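Local coordinates for protein UDP-N-acetylglucosamine 4,6-dehydratase (Vibrio fischeri, PDB 3PVZ) that binds NAD in a Rossmann-type domain and probably acts as a UDP-N-acetylglucosamine 4,6-dehydratase, a lyase, at residues Gln30-Ala44 and Ile55-Ser69. Sequence-based numbering, arbitrary orientation.
Sequences QSVVSQSRFLVLGGA and IFKRNPQKLHVVDIS. With NA (sodium ion), chain I; NAD (nicotinamide-adenine-dinucleotide), chain E.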
ATOM      1  N   GLN A  30      -2.133 -29.566 -10.286  1.00 30.96           N
ATOM      2  CA  GLN A  30      -1.182 -30.017  -9.304  1.00 31.00           C
ATOM      3  C   GLN A  30       0.103 -30.497  -9.948  1.00 29.67           C
ATOM      4  O   GLN A  30       1.157 -30.273  -9.437  1.00 27.55           O
ATOM      5  CB  GLN A  30      -1.805 -31.097  -8.435  1.00 31.15           C
ATOM      6  CG  GLN A  30      -2.582 -30.516  -7.283  1.00 33.32           C
ATOM      7  CD  GLN A  30      -3.265 -31.592  -6.446  1.00 33.36           C
ATOM      8  OE1 GLN A  30      -2.742 -32.680  -6.326  1.00 38.96           O
ATOM      9  NE2 GLN A  30      -4.425 -31.280  -5.876  1.00 33.23           N
ATOM     10  N   SER A  31      -0.016 -31.171 -11.083  1.00 31.13           N
ATOM     11  CA  SER A  31       1.126 -31.562 -11.883  1.00 31.09           C
ATOM     12  C   SER A  31       1.913 -30.344 -12.332  1.00 31.00           C
ATOM     13  O   SER A  31       3.128 -30.334 -12.142  1.00 32.81           O
ATOM     14  CB  SER A  31       0.686 -32.418 -13.065  1.00 31.72           C
ATOM     15  OG  SER A  31       1.742 -32.565 -13.980  1.00 33.14           O
ATOM     16  N   VAL A  32       1.261 -29.314 -12.883  1.00 29.84           N
ATOM     17  CA  VAL A  32       1.955 -28.133 -13.381  1.00 28.51           C
ATOM     18  C   VAL A  32       2.630 -27.324 -12.265  1.00 28.01           C
ATOM     19  O   VAL A  32       3.829 -27.074 -12.332  1.00 26.78           O
ATOM     20  CB  VAL A  32       1.053 -27.222 -14.229  1.00 30.01           C
ATOM     21  CG1 VAL A  32       1.720 -25.855 -14.506  1.00 29.31           C
ATOM     22  CG2 VAL A  32       0.695 -27.928 -15.613  1.00 29.05           C
ATOM     23  N   VAL A  33       1.898 -27.029 -11.195  1.00 27.14           N
ATOM     24  CA  VAL A  33       2.405 -26.213 -10.122  1.00 25.82           C
ATOM     25  C   VAL A  33       3.615 -26.877  -9.447  1.00 26.61           C
ATOM     26  O   VAL A  33       4.617 -26.220  -9.103  1.00 25.01           O
ATOM     27  CB  VAL A  33       1.313 -25.952  -9.062  1.00 25.55           C
ATOM     28  CG1 VAL A  33       1.908 -25.281  -7.851  1.00 24.31           C
ATOM     29  CG2 VAL A  33       0.206 -25.094  -9.666  1.00 26.86           C
ATOM     30  N   SER A  34       3.519 -28.185  -9.252  1.00 27.95           N
ATOM     31  CA  SER A  34       4.601 -28.925  -8.611  1.00 28.99           C
ATOM     32  C   SER A  34       5.940 -28.919  -9.425  1.00 27.72           C
ATOM     33  O   SER A  34       7.008 -29.188  -8.872  1.00 26.42           O
ATOM     34  CB  SER A  34       4.156 -30.370  -8.346  1.00 30.50           C
ATOM     35  OG  SER A  34       4.318 -31.148  -9.555  1.00 34.03           O
ATOM     36  N   GLN A  35       5.880 -28.678 -10.726  1.00 27.09           N
ATOM     37  CA  GLN A  35       7.108 -28.573 -11.530  1.00 27.07           C
ATOM     38  C   GLN A  35       7.377 -27.184 -12.078  1.00 26.44           C
ATOM     39  O   GLN A  35       8.155 -27.023 -13.088  1.00 27.10           O
ATOM     40  CB  GLN A  35       7.127 -29.576 -12.734  1.00 27.51           C
ATOM     41  CG  GLN A  35       5.857 -30.028 -13.263  1.00 31.63           C
ATOM     42  CD  GLN A  35       6.003 -31.031 -14.440  1.00 36.83           C
ATOM     43  OE1 GLN A  35       6.975 -30.977 -15.210  1.00 35.56           O
ATOM     44  NE2 GLN A  35       5.053 -31.934 -14.555  1.00 32.29           N
ATOM     45  N   SER A  36       6.753 -26.172 -11.509  1.00 25.25           N
ATOM     46  CA  SER A  36       6.949 -24.833 -12.063  1.00 25.67           C
ATOM     47  C   SER A  36       7.310 -23.827 -11.004  1.00 24.57           C
ATOM     48  O   SER A  36       7.119 -24.028  -9.752  1.00 24.24           O
ATOM     49  CB  SER A  36       5.716 -24.373 -12.866  1.00 25.93           C
ATOM     50  OG  SER A  36       5.314 -25.399 -13.736  1.00 27.27           O
ATOM     51  N   ARG A  37       7.957 -22.789 -11.505  1.00 22.76           N
ATOM     52  CA  ARG A  37       8.396 -21.643 -10.759  1.00 22.43           C
ATOM     53  C   ARG A  37       7.497 -20.439 -10.985  1.00 23.33           C
ATOM     54  O   ARG A  37       7.223 -20.072 -12.133  1.00 22.96           O
ATOM     55  CB  ARG A  37       9.786 -21.316 -11.245  1.00 22.48           C
ATOM     56  CG  ARG A  37      10.803 -22.486 -11.050  1.00 22.69           C
ATOM     57  CD  ARG A  37      12.076 -22.251 -11.796  1.00 22.63           C
ATOM     58  NE  ARG A  37      11.838 -22.261 -13.240  1.00 25.06           N
ATOM     59  CZ  ARG A  37      12.755 -22.014 -14.160  1.00 26.42           C
ATOM     60  NH1 ARG A  37      12.429 -22.117 -15.438  1.00 26.93           N
ATOM     61  NH2 ARG A  37      13.990 -21.690 -13.825  1.00 29.98           N
ATOM     62  N   PHE A  38       7.110 -19.766  -9.911  1.00 22.98           N
ATOM     63  CA  PHE A  38       6.178 -18.659  -9.971  1.00 23.31           C
ATOM     64  C   PHE A  38       6.714 -17.411  -9.309  1.00 24.03           C
ATOM     65  O   PHE A  38       7.235 -17.445  -8.177  1.00 25.62           O
ATOM     66  CB  PHE A  38       4.818 -18.979  -9.325  1.00 25.19           C
ATOM     67  CG  PHE A  38       4.125 -20.179  -9.877  1.00 23.50           C
ATOM     68  CD1 PHE A  38       3.063 -20.031 -10.746  1.00 27.89           C
ATOM     69  CD2 PHE A  38       4.545 -21.443  -9.560  1.00 23.79           C
ATOM     70  CE1 PHE A  38       2.415 -21.124 -11.262  1.00 29.91           C
ATOM     71  CE2 PHE A  38       3.930 -22.549 -10.107  1.00 26.03           C
ATOM     72  CZ  PHE A  38       2.858 -22.397 -10.943  1.00 27.06           C
ATOM     73  N   LEU A  39       6.439 -16.281  -9.964  1.00 23.12           N
ATOM     74  CA  LEU A  39       6.660 -14.965  -9.434  1.00 22.34           C
ATOM     75  C   LEU A  39       5.289 -14.249  -9.370  1.00 23.33           C
ATOM     76  O   LEU A  39       4.646 -14.145 -10.365  1.00 24.04           O
ATOM     77  CB  LEU A  39       7.607 -14.211 -10.381  1.00 22.88           C
ATOM     78  CG  LEU A  39       7.875 -12.738 -10.049  1.00 22.73           C
ATOM     79  CD1 LEU A  39       8.340 -12.536  -8.508  1.00 24.05           C
ATOM     80  CD2 LEU A  39       8.816 -12.104 -11.040  1.00 26.01           C
ATOM     81  N   VAL A  40       4.873 -13.734  -8.200  1.00 22.85           N
ATOM     82  CA  VAL A  40       3.641 -12.997  -8.072  1.00 22.36           C
ATOM     83  C   VAL A  40       3.955 -11.608  -7.617  1.00 23.91           C
ATOM     84  O   VAL A  40       4.372 -11.376  -6.465  1.00 24.83           O
ATOM     85  CB  VAL A  40       2.670 -13.679  -7.045  1.00 23.00           C
ATOM     86  CG1 VAL A  40       1.320 -12.961  -7.001  1.00 21.38           C
ATOM     87  CG2 VAL A  40       2.495 -15.147  -7.437  1.00 21.50           C
ATOM     88  N   LEU A  41       3.685 -10.671  -8.505  1.00 24.13           N
ATOM     89  CA  LEU A  41       3.839  -9.274  -8.252  1.00 25.51           C
ATOM     90  C   LEU A  41       2.530  -8.688  -7.746  1.00 25.19           C
ATOM     91  O   LEU A  41       1.485  -8.961  -8.225  1.00 25.71           O
ATOM     92  CB  LEU A  41       4.223  -8.592  -9.566  1.00 24.34           C
ATOM     93  CG  LEU A  41       5.437  -9.232 -10.207  1.00 25.73           C
ATOM     94  CD1 LEU A  41       5.843  -8.423 -11.426  1.00 25.65           C
ATOM     95  CD2 LEU A  41       6.591  -9.353  -9.201  1.00 20.98           C
ATOM     96  N   GLY A  42       2.627  -7.788  -6.803  1.00 27.16           N
ATOM     97  CA  GLY A  42       1.462  -7.318  -6.081  1.00 27.15           C
ATOM     98  C   GLY A  42       0.821  -8.439  -5.312  1.00 26.72           C
ATOM     99  O   GLY A  42      -0.416  -8.449  -5.059  1.00 28.08           O
ATOM    100  N   GLY A  43       1.659  -9.368  -4.887  1.00 25.92           N
ATOM    101  CA  GLY A  43       1.153 -10.575  -4.263  1.00 25.33           C
ATOM    102  C   GLY A  43       0.680 -10.385  -2.844  1.00 25.66           C
ATOM    103  O   GLY A  43       0.174 -11.317  -2.319  1.00 25.48           O
ATOM    104  N   ALA A  44       0.918  -9.243  -2.204  1.00 26.28           N
ATOM    105  CA  ALA A  44       0.308  -8.952  -0.883  1.00 28.45           C
ATOM    106  C   ALA A  44      -1.067  -8.281  -0.998  1.00 28.73           C
ATOM    107  O   ALA A  44      -1.692  -7.974  -0.001  1.00 30.71           O
ATOM    108  CB  ALA A  44       1.221  -8.093  -0.012  1.00 28.15           C
ATOM    109  N   ILE A  55      -1.652 -21.065  -5.419  1.00 26.31           N
ATOM    110  CA  ILE A  55      -0.428 -21.690  -5.889  1.00 26.85           C
ATOM    111  C   ILE A  55       0.195 -22.487  -4.730  1.00 27.78           C
ATOM    112  O   ILE A  55       0.505 -23.678  -4.849  1.00 27.43           O
ATOM    113  CB  ILE A  55       0.585 -20.618  -6.460  1.00 26.75           C
ATOM    114  CG1 ILE A  55      -0.038 -19.881  -7.633  1.00 25.73           C
ATOM    115  CG2 ILE A  55       1.951 -21.274  -6.787  1.00 26.02           C
ATOM    116  CD1 ILE A  55       0.882 -18.740  -8.295  1.00 22.04           C
ATOM    117  N   PHE A  56       0.351 -21.825  -3.593  1.00 27.92           N
ATOM    118  CA  PHE A  56       1.025 -22.427  -2.464  1.00 26.98           C
ATOM    119  C   PHE A  56       0.436 -23.795  -2.045  1.00 27.55           C
ATOM    120  O   PHE A  56       1.176 -24.718  -1.731  1.00 27.26           O
ATOM    121  CB  PHE A  56       0.988 -21.465  -1.275  1.00 26.73           C
ATOM    122  CG  PHE A  56       1.887 -21.880  -0.155  1.00 25.84           C
ATOM    123  CD1 PHE A  56       1.463 -22.795   0.764  1.00 25.62           C
ATOM    124  CD2 PHE A  56       3.172 -21.389  -0.052  1.00 28.06           C
ATOM    125  CE1 PHE A  56       2.293 -23.208   1.781  1.00 28.40           C
ATOM    126  CE2 PHE A  56       4.016 -21.790   1.001  1.00 25.61           C
ATOM    127  CZ  PHE A  56       3.545 -22.710   1.916  1.00 27.39           C
ATOM    128  N   LYS A  57      -0.882 -23.911  -2.016  1.00 28.64           N
ATOM    129  CA  LYS A  57      -1.549 -25.120  -1.529  1.00 29.62           C
ATOM    130  C   LYS A  57      -1.361 -26.287  -2.501  1.00 29.61           C
ATOM    131  O   LYS A  57      -1.641 -27.436  -2.148  1.00 28.40           O
ATOM    132  CB  LYS A  57      -3.053 -24.838  -1.306  1.00 31.88           C
ATOM    133  CG  LYS A  57      -3.881 -24.556  -2.542  1.00 35.26           C
ATOM    134  CD  LYS A  57      -5.416 -24.579  -2.292  1.00 41.95           C
ATOM    135  CE  LYS A  57      -5.967 -23.231  -1.867  1.00 46.63           C
ATOM    136  NZ  LYS A  57      -7.516 -23.157  -1.912  1.00 50.86           N
ATOM    137  N   ARG A  58      -0.925 -25.989  -3.730  1.00 26.84           N
ATOM    138  CA  ARG A  58      -0.643 -27.029  -4.730  1.00 27.84           C
ATOM    139  C   ARG A  58       0.864 -27.336  -4.860  1.00 28.96           C
ATOM    140  O   ARG A  58       1.326 -27.896  -5.883  1.00 29.54           O
ATOM    141  CB  ARG A  58      -1.208 -26.590  -6.064  1.00 27.95           C
ATOM    142  CG  ARG A  58      -2.770 -26.642  -6.033  1.00 27.17           C
ATOM    143  CD  ARG A  58      -3.362 -26.232  -7.307  1.00 26.02           C
ATOM    144  NE  ARG A  58      -4.810 -26.386  -7.282  1.00 29.23           N
ATOM    145  CZ  ARG A  58      -5.688 -25.439  -6.884  1.00 32.33           C
ATOM    146  NH1 ARG A  58      -5.295 -24.229  -6.460  1.00 31.68           N
ATOM    147  NH2 ARG A  58      -6.988 -25.706  -6.894  1.00 31.46           N
ATOM    148  N   ASN A  59       1.607 -26.909  -3.832  1.00 28.35           N
ATOM    149  CA  ASN A  59       2.979 -27.328  -3.560  1.00 28.74           C
ATOM    150  C   ASN A  59       3.976 -27.025  -4.687  1.00 27.69           C
ATOM    151  O   ASN A  59       4.518 -27.935  -5.265  1.00 28.79           O
ATOM    152  CB  ASN A  59       2.981 -28.811  -3.229  1.00 29.08           C
ATOM    153  CG  ASN A  59       4.336 -29.317  -2.846  1.00 30.83           C
ATOM    154  OD1 ASN A  59       5.094 -28.630  -2.152  1.00 33.21           O
ATOM    155  ND2 ASN A  59       4.704 -30.489  -3.381  1.00 34.04           N
ATOM    156  N   PRO A  60       4.191 -25.748  -4.991  1.00 27.52           N
ATOM    157  CA  PRO A  60       4.977 -25.284  -6.115  1.00 26.01           C
ATOM    158  C   PRO A  60       6.498 -25.449  -5.915  1.00 26.02           C
ATOM    159  O   PRO A  60       6.980 -25.385  -4.771  1.00 22.42           O
ATOM    160  CB  PRO A  60       4.710 -23.806  -6.131  1.00 26.18           C
ATOM    161  CG  PRO A  60       4.492 -23.442  -4.698  1.00 25.72           C
ATOM    162  CD  PRO A  60       3.745 -24.631  -4.128  1.00 27.94           C
ATOM    163  N   GLN A  61       7.250 -25.530  -7.024  1.00 24.60           N
ATOM    164  CA  GLN A  61       8.696 -25.746  -6.938  1.00 26.31           C
ATOM    165  C   GLN A  61       9.324 -24.483  -6.385  1.00 25.86           C
ATOM    166  O   GLN A  61      10.251 -24.500  -5.575  1.00 27.93           O
ATOM    167  CB  GLN A  61       9.245 -26.062  -8.310  1.00 27.92           C
ATOM    168  CG  GLN A  61      10.042 -27.296  -8.563  1.00 28.77           C
ATOM    169  CD  GLN A  61      10.467 -27.290 -10.054  1.00 28.28           C
ATOM    170  OE1 GLN A  61      10.755 -26.267 -10.518  1.00 33.67           O
ATOM    171  NE2 GLN A  61      10.440 -28.398 -10.763  1.00 21.42           N
ATOM    172  N   LYS A  62       8.780 -23.361  -6.814  1.00 26.91           N
ATOM    173  CA  LYS A  62       9.324 -22.029  -6.560  1.00 25.20           C
ATOM    174  C   LYS A  62       8.144 -21.055  -6.593  1.00 24.25           C
ATOM    175  O   LYS A  62       7.338 -21.092  -7.528  1.00 20.73           O
ATOM    176  CB  LYS A  62      10.381 -21.645  -7.603  1.00 26.12           C
ATOM    177  CG  LYS A  62      11.104 -20.347  -7.261  1.00 25.62           C
ATOM    178  CD  LYS A  62      12.152 -19.999  -8.259  1.00 28.42           C
ATOM    179  CE  LYS A  62      12.933 -18.723  -7.869  1.00 26.49           C
ATOM    180  NZ  LYS A  62      13.803 -18.343  -9.033  1.00 25.37           N
ATOM    181  N   LEU A  63       8.044 -20.241  -5.528  1.00 23.38           N
ATOM    182  CA  LEU A  63       7.084 -19.199  -5.410  1.00 24.15           C
ATOM    183  C   LEU A  63       7.633 -17.980  -4.691  1.00 23.46           C
ATOM    184  O   LEU A  63       7.894 -17.987  -3.482  1.00 23.26           O
ATOM    185  CB  LEU A  63       5.809 -19.748  -4.778  1.00 25.56           C
ATOM    186  CG  LEU A  63       4.747 -18.731  -4.316  1.00 29.28           C
ATOM    187  CD1 LEU A  63       4.294 -17.989  -5.553  1.00 22.92           C
ATOM    188  CD2 LEU A  63       3.555 -19.339  -3.541  1.00 23.76           C
ATOM    189  N   HIS A  64       7.814 -16.919  -5.456  1.00 23.41           N
ATOM    190  CA  HIS A  64       8.346 -15.667  -4.959  1.00 23.70           C
ATOM    191  C   HIS A  64       7.275 -14.609  -5.041  1.00 24.06           C
ATOM    192  O   HIS A  64       6.646 -14.456  -6.076  1.00 22.91           O
ATOM    193  CB  HIS A  64       9.554 -15.218  -5.745  1.00 24.56           C
ATOM    194  CG  HIS A  64      10.801 -15.975  -5.439  1.00 24.34           C
ATOM    195  ND1 HIS A  64      12.034 -15.595  -5.930  1.00 21.65           N
ATOM    196  CD2 HIS A  64      11.015 -17.084  -4.690  1.00 24.96           C
ATOM    197  CE1 HIS A  64      12.964 -16.437  -5.487  1.00 22.89           C
ATOM    198  NE2 HIS A  64      12.358 -17.364  -4.745  1.00 26.87           N
ATOM    199  N   VAL A  65       7.021 -13.940  -3.892  1.00 24.46           N
ATOM    200  CA  VAL A  65       5.999 -12.909  -3.785  1.00 25.65           C
ATOM    201  C   VAL A  65       6.654 -11.533  -3.618  1.00 25.50           C
ATOM    202  O   VAL A  65       7.537 -11.366  -2.799  1.00 27.20           O
ATOM    203  CB  VAL A  65       5.074 -13.189  -2.565  1.00 26.94           C
ATOM    204  CG1 VAL A  65       3.847 -12.323  -2.618  1.00 27.74           C
ATOM    205  CG2 VAL A  65       4.697 -14.704  -2.520  1.00 28.60           C
ATOM    206  N   VAL A  66       6.235 -10.547  -4.376  1.00 25.81           N
ATOM    207  CA  VAL A  66       6.800  -9.186  -4.305  1.00 25.47           C
ATOM    208  C   VAL A  66       5.730  -8.111  -4.162  1.00 26.54           C
ATOM    209  O   VAL A  66       4.784  -8.078  -4.910  1.00 27.96           O
ATOM    210  CB  VAL A  66       7.576  -8.910  -5.560  1.00 26.28           C
ATOM    211  CG1 VAL A  66       8.211  -7.437  -5.549  1.00 27.27           C
ATOM    212  CG2 VAL A  66       8.701  -9.952  -5.722  1.00 25.58           C
ATOM    213  N   ASP A  67       5.863  -7.204  -3.195  1.00 27.71           N
ATOM    214  CA  ASP A  67       4.850  -6.176  -2.984  1.00 28.36           C
ATOM    215  C   ASP A  67       5.456  -5.115  -2.111  1.00 29.70           C
ATOM    216  O   ASP A  67       6.324  -5.400  -1.297  1.00 28.36           O
ATOM    217  CB  ASP A  67       3.630  -6.777  -2.260  1.00 28.23           C
ATOM    218  CG  ASP A  67       2.411  -5.920  -2.363  1.00 30.12           C
ATOM    219  OD1 ASP A  67       2.349  -4.822  -1.721  1.00 30.60           O
ATOM    220  OD2 ASP A  67       1.471  -6.399  -3.036  1.00 29.15           O
ATOM    221  N   ILE A  68       4.999  -3.889  -2.264  1.00 31.36           N
ATOM    222  CA  ILE A  68       5.581  -2.821  -1.488  1.00 33.65           C
ATOM    223  C   ILE A  68       5.106  -2.867  -0.068  1.00 34.51           C
ATOM    224  O   ILE A  68       5.806  -2.371   0.785  1.00 35.25           O
ATOM    225  CB  ILE A  68       5.331  -1.402  -2.054  1.00 35.76           C
ATOM    226  CG1 ILE A  68       3.876  -1.208  -2.432  1.00 38.76           C
ATOM    227  CG2 ILE A  68       6.171  -1.148  -3.251  1.00 34.60           C
ATOM    228  CD1 ILE A  68       3.558   0.195  -2.836  1.00 45.14           C
ATOM    229  N   SER A  69       3.968  -3.500   0.215  1.00 33.60           N
ATOM    230  CA  SER A  69       3.463  -3.519   1.580  1.00 34.61           C
ATOM    231  C   SER A  69       4.132  -4.626   2.413  1.00 35.09           C
ATOM    232  O   SER A  69       3.781  -5.779   2.277  1.00 34.95           O
ATOM    233  CB  SER A  69       1.920  -3.677   1.592  1.00 34.27           C
ATOM    234  OG  SER A  69       1.467  -3.921   2.914  1.00 35.80           O
TER
HETATM  235 NA    NA I 607       9.849 -27.361 -14.893  1.00 40.96          NA
HETATM  236  PA  NAD E 501      -5.020  -4.171  -4.257  1.00 31.58           P
HETATM  237  O1A NAD E 501      -4.943  -2.714  -3.934  1.00 31.45           O
HETATM  238  O2A NAD E 501      -5.500  -4.939  -3.063  1.00 31.09           O
HETATM  239  O5B NAD E 501      -3.573  -4.813  -4.405  1.00 31.45           O
HETATM  240  C5B NAD E 501      -2.690  -4.166  -5.347  1.00 29.34           C
HETATM  241  C4B NAD E 501      -1.301  -4.569  -4.841  1.00 29.28           C
HETATM  242  O4B NAD E 501      -0.264  -4.060  -5.653  1.00 26.84           O
HETATM  243  C3B NAD E 501      -1.077  -4.018  -3.396  1.00 27.95           C
HETATM  244  O3B NAD E 501      -0.687  -5.046  -2.509  1.00 31.61           O
HETATM  245  C2B NAD E 501       0.037  -2.966  -3.608  1.00 27.90           C
HETATM  246  O2B NAD E 501       0.832  -2.709  -2.457  1.00 27.07           O
HETATM  247  C1B NAD E 501       0.764  -3.649  -4.790  1.00 25.44           C
HETATM  248  N9A NAD E 501       1.593  -2.695  -5.511  1.00 27.82           N
HETATM  249  C8A NAD E 501       1.209  -1.528  -6.046  1.00 25.60           C
HETATM  250  N7A NAD E 501       2.213  -0.900  -6.566  1.00 27.29           N
HETATM  251  C5A NAD E 501       3.298  -1.724  -6.451  1.00 28.62           C
HETATM  252  C6A NAD E 501       4.641  -1.622  -6.799  1.00 27.31           C
HETATM  253  N6A NAD E 501       5.028  -0.502  -7.495  1.00 28.79           N
HETATM  254  N1A NAD E 501       5.486  -2.605  -6.505  1.00 25.09           N
HETATM  255  C2A NAD E 501       5.073  -3.681  -5.844  1.00 25.50           C
HETATM  256  N3A NAD E 501       3.822  -3.803  -5.475  1.00 24.89           N
HETATM  257  C4A NAD E 501       2.926  -2.867  -5.758  1.00 25.64           C
HETATM  258  O3  NAD E 501      -5.916  -4.366  -5.580  1.00 29.94           O
HETATM  259  PN  NAD E 501      -6.674  -5.787  -5.823  1.00 30.80           P
HETATM  260  O1N NAD E 501      -8.108  -5.698  -5.329  1.00 31.11           O
HETATM  261  O2N NAD E 501      -6.022  -7.036  -5.394  1.00 29.17           O
HETATM  262  O5D NAD E 501      -6.880  -5.678  -7.458  1.00 27.75           O
HETATM  263  C5D NAD E 501      -5.696  -6.034  -8.157  1.00 26.13           C
HETATM  264  C4D NAD E 501      -5.935  -5.867  -9.662  1.00 26.63           C
HETATM  265  O4D NAD E 501      -7.246  -6.403 -10.026  1.00 28.13           O
HETATM  266  C3D NAD E 501      -5.984  -4.366 -10.024  1.00 28.91           C
HETATM  267  O3D NAD E 501      -5.569  -4.102 -11.384  1.00 35.22           O
HETATM  268  C2D NAD E 501      -7.496  -4.053  -9.977  1.00 29.77           C
HETATM  269  O2D NAD E 501      -7.850  -2.919 -10.782  1.00 34.13           O
HETATM  270  C1D NAD E 501      -8.081  -5.339 -10.561  1.00 28.47           C
HETATM  271  N1N NAD E 501      -9.500  -5.518 -10.215  1.00 34.87           N
HETATM  272  C2N NAD E 501      -9.834  -5.618  -8.923  1.00 36.15           C
HETATM  273  C3N NAD E 501     -11.146  -5.803  -8.543  1.00 37.63           C
HETATM  274  C7N NAD E 501     -11.536  -5.886  -7.125  1.00 38.80           C
HETATM  275  O7N NAD E 501     -12.740  -5.971  -6.893  1.00 39.45           O
HETATM  276  N7N NAD E 501     -10.650  -5.838  -6.119  1.00 36.28           N
HETATM  277  C4N NAD E 501     -12.150  -5.890  -9.539  1.00 36.74           C
HETATM  278  C5N NAD E 501     -11.762  -5.799 -10.865  1.00 36.03           C
HETATM  279  C6N NAD E 501     -10.418  -5.600 -11.183  1.00 36.84           C
HETATM  280  O   HOH W   1       1.169 -30.233  -6.811  1.00 23.87           O
HETATM  281  O   HOH W   2       6.999 -29.313  -6.288  1.00 23.12           O
HETATM  282  O   HOH W   3       8.691 -28.909 -15.992  1.00 39.02           O
HETATM  283  O   HOH W   4      10.606 -25.272 -14.368  1.00 24.86           O
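The ring of Phe-38 takes Ile-55 over one face: CG2 stands 3.9 Å from the ring centroid in a CH-pi contact, offset toward the rim. The other arm of Ile-55 reaches CD1 of the ring with its own CD1, while the carbonyl oxygens of Val-33 and Lys-62 lie at the edge, in the ring plane. With CG of Phe-38 anti to its carbonyl carbon (chi1 -56°), the ring lies against Ile-55 at the C-terminal part of helix 46-56, where Ile-55 CD1 also meets Val-40 CG2. Leu-63 CD1 fits beside Phe-38 CB and Val-40 CG2; on this face the four side chains meet through carbon atoms.

Strands 37-41 and 62-66 run parallel; the axes of these short strands differ by 10°. Phe-38 and Val-40 each donate to and accept from strand 62-66; the bond from His-64 N to Phe-38 O is nearly straight at 169°. The opposite face carries Leu-39 and Leu-41 against Val-66, and Arg-37 CG packs 3.6 Å from Lys-62 CB. The charged ends of that last pair turn to separate partners, Asp-114 and Asp-110.

Beyond the strands, the carboxylate of Asp-67 joins the segments to the cofactor. OD2 accepts from Ala-44 N at 3.0 Å, from above the carboxylate plane, and from NAD O3B; OD1 takes NAD O2B at 2.7 Å and, through its anti lone pair, Ser-69 N in an Asx turn. Four bonds thus fix the carboxylate's rotation. Strand 37-41, helix 46-56 and strand 62-66 form the beta-alpha-beta crossover of a Rossmann fold, with Gly-43 in a glycine-rich turn that fits the GxGxxG pattern. Asp-67 exemplifies how such folds read the adenosine ribose: an acidic residue after the second strand, gripping both its hydroxyls, would probably disfavour the 2'-phosphate of NADP, consistent with the bound NAD.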